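Local coordinates for protein gamma-glutamyltranspeptidase (PDB 6J3I) that probably cleaves or transfers gamma-glutamyl groups, as an LmbA-like gamma-glutamyltranspeptidase homologue of the N-terminal nucleophile (Ntn) hydrolase clan, at residues Y320-E325 and P475-R480. The protein carries 1 engineered substitution. Numbering follows the deposited sequence.
Sequences YGDAAE and PGRRPR
Two loops of the Ntn-hydrolase fold, one leaving helix 299-319 and the other leading toward strand 486-490, are joined here by an aspartate whose carboxylate grips backbone and side chain of the same arginine. Asp-322 OD2 accepts the backbone N-H of Arg-478 at 2.9 Å, on its anti side and slightly out of the carboxylate plane. The other oxygen, OD1, forms a salt bridge with Arg-478 NH2, also 2.9 Å long. As a hydrogen bond that second link is weak, bent to 118° at the hydrogen, with carboxylate and guanidinium planes turned 60° apart, though OD1 lies at the guanidinium edge. With CG anti to the backbone N (chi1 -163°), Asp-322 delivers its carboxylate to Arg-478, whose CG lies 3.3 Å from Asp-322 OD2 and whose bends at chi2 and chi3 bring NH2 round to OD1. Glu-258 pairs with NH1 of this arginine and Trp-276 offers it a cation-pi contact, so the guanidinium has further partners besides Asp-322. One water adds a bridge, accepting from Asp-322 N and donating to Arg-478 O. Arg-477 CG packs on the carbonyl oxygen of Asp-322, which also lies above one face of the Arg-477 guanidinium, offset toward its rim. Arg-477 NE is 4.5 Å from Asp-322 OD2 with no N-H aimed at it, an electrostatic influence that would probably help keep the carboxylate ionised. Alongside runs the aliphatic part of Arg-480: CB approaches Gly-321 CA at 3.9 Å and CD approaches Tyr-320 CB at 4.0 Å. Their polar ends find partners outside the two loops, Arg-480 NH2 in a salt bridge with Glu-317 of helix 299-319 and Tyr-320 OH in a hydrogen bond with Gln-284. The touching parts run in nearly opposite directions, and one aspartate's side-chain-to-main-chain hydrogen bond and salt bridge join two irregular loops of the gamma-glutamyltranspeptidase fold.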
# COMPACT_ATOMS: atom_id res chain seq x y z
N TYR A 320 -9.16 4.14 -14.54
CA TYR A 320 -8.62 2.98 -13.80
C TYR A 320 -9.70 2.29 -13.00
O TYR A 320 -10.67 2.91 -12.55
CB TYR A 320 -7.49 3.36 -12.84
CG TYR A 320 -6.15 3.79 -13.43
CD1 TYR A 320 -6.04 4.32 -14.72
CD2 TYR A 320 -5.00 3.72 -12.65
CE1 TYR A 320 -4.81 4.73 -15.22
CE2 TYR A 320 -3.77 4.14 -13.13
CZ TYR A 320 -3.67 4.65 -14.41
OH TYR A 320 -2.44 5.05 -14.90
N GLY A 321 -9.48 1.00 -12.79
CA GLY A 321 -10.40 0.17 -12.03
C GLY A 321 -10.34 -1.25 -12.52
O GLY A 321 -9.46 -1.61 -13.30
N ASP A 322 -11.29 -2.04 -12.06
CA ASP A 322 -11.39 -3.45 -12.42
C ASP A 322 -12.77 -3.87 -12.95
O ASP A 322 -12.98 -5.05 -13.25
CB ASP A 322 -11.03 -4.29 -11.19
CG ASP A 322 -10.70 -5.73 -11.52
OD1 ASP A 322 -10.03 -5.99 -12.54
OD2 ASP A 322 -11.08 -6.62 -10.73
N ALA A 323 -13.69 -2.92 -13.08
CA ALA A 323 -15.01 -3.18 -13.64
C ALA A 323 -15.08 -2.84 -15.13
O ALA A 323 -16.16 -2.90 -15.72
CB ALA A 323 -16.07 -2.41 -12.88
N ALA A 324 -13.95 -2.47 -15.73
CA ALA A 324 -13.88 -2.29 -17.19
C ALA A 324 -12.45 -2.42 -17.70
O ALA A 324 -11.49 -2.28 -16.94
CB ALA A 324 -14.44 -0.93 -17.58
N GLU A 325 -12.33 -2.67 -19.00
CA GLU A 325 -11.04 -2.65 -19.70
C GLU A 325 -10.42 -1.26 -19.56
O GLU A 325 -11.13 -0.24 -19.58
CB GLU A 325 -11.21 -3.00 -21.18
N PRO A 475 -19.48 -6.86 -8.02
CA PRO A 475 -19.23 -8.23 -7.54
C PRO A 475 -18.13 -8.94 -8.31
O PRO A 475 -18.11 -8.90 -9.53
CB PRO A 475 -20.56 -8.94 -7.78
CG PRO A 475 -21.59 -7.87 -7.75
CD PRO A 475 -20.92 -6.63 -8.28
N GLY A 476 -17.22 -9.59 -7.57
CA GLY A 476 -16.08 -10.30 -8.16
C GLY A 476 -14.95 -9.45 -8.72
O GLY A 476 -14.07 -9.96 -9.43
N ARG A 477 -14.97 -8.16 -8.40
CA ARG A 477 -13.98 -7.21 -8.91
C ARG A 477 -13.24 -6.59 -7.75
O ARG A 477 -13.84 -6.28 -6.71
CB ARG A 477 -14.65 -6.10 -9.72
CG ARG A 477 -14.71 -6.39 -11.20
CD ARG A 477 -15.52 -7.63 -11.51
NE ARG A 477 -14.77 -8.49 -12.41
CZ ARG A 477 -14.80 -8.43 -13.74
NH1 ARG A 477 -15.56 -7.54 -14.37
NH2 ARG A 477 -14.05 -9.27 -14.45
N ARG A 478 -11.93 -6.41 -7.93
CA ARG A 478 -11.17 -5.69 -6.91
C ARG A 478 -11.49 -4.21 -7.00
O ARG A 478 -11.67 -3.67 -8.08
CB ARG A 478 -9.65 -5.94 -6.92
CG ARG A 478 -8.94 -6.25 -8.22
CD ARG A 478 -8.84 -7.74 -8.48
NE ARG A 478 -7.54 -8.13 -9.04
CZ ARG A 478 -7.16 -7.99 -10.32
NH1 ARG A 478 -5.94 -8.41 -10.67
NH2 ARG A 478 -7.94 -7.44 -11.24
N PRO A 479 -11.59 -3.55 -5.84
CA PRO A 479 -11.70 -2.09 -5.85
C PRO A 479 -10.39 -1.53 -6.36
O PRO A 479 -9.36 -2.19 -6.22
CB PRO A 479 -11.87 -1.76 -4.37
CG PRO A 479 -11.16 -2.84 -3.66
CD PRO A 479 -11.42 -4.07 -4.47
N ARG A 480 -10.41 -0.34 -6.96
CA ARG A 480 -9.13 0.21 -7.39
C ARG A 480 -8.35 0.68 -6.16
O ARG A 480 -8.78 1.56 -5.40
CB ARG A 480 -9.22 1.25 -8.50
CG ARG A 480 -9.25 2.69 -8.07
CD ARG A 480 -8.38 3.59 -8.91
NE ARG A 480 -9.14 4.81 -9.06
CZ ARG A 480 -9.33 5.73 -8.11
NH1 ARG A 480 -8.75 5.65 -6.91
NH2 ARG A 480 -10.11 6.77 -8.39
O HOH W 1 -12.51 -1.36 -9.39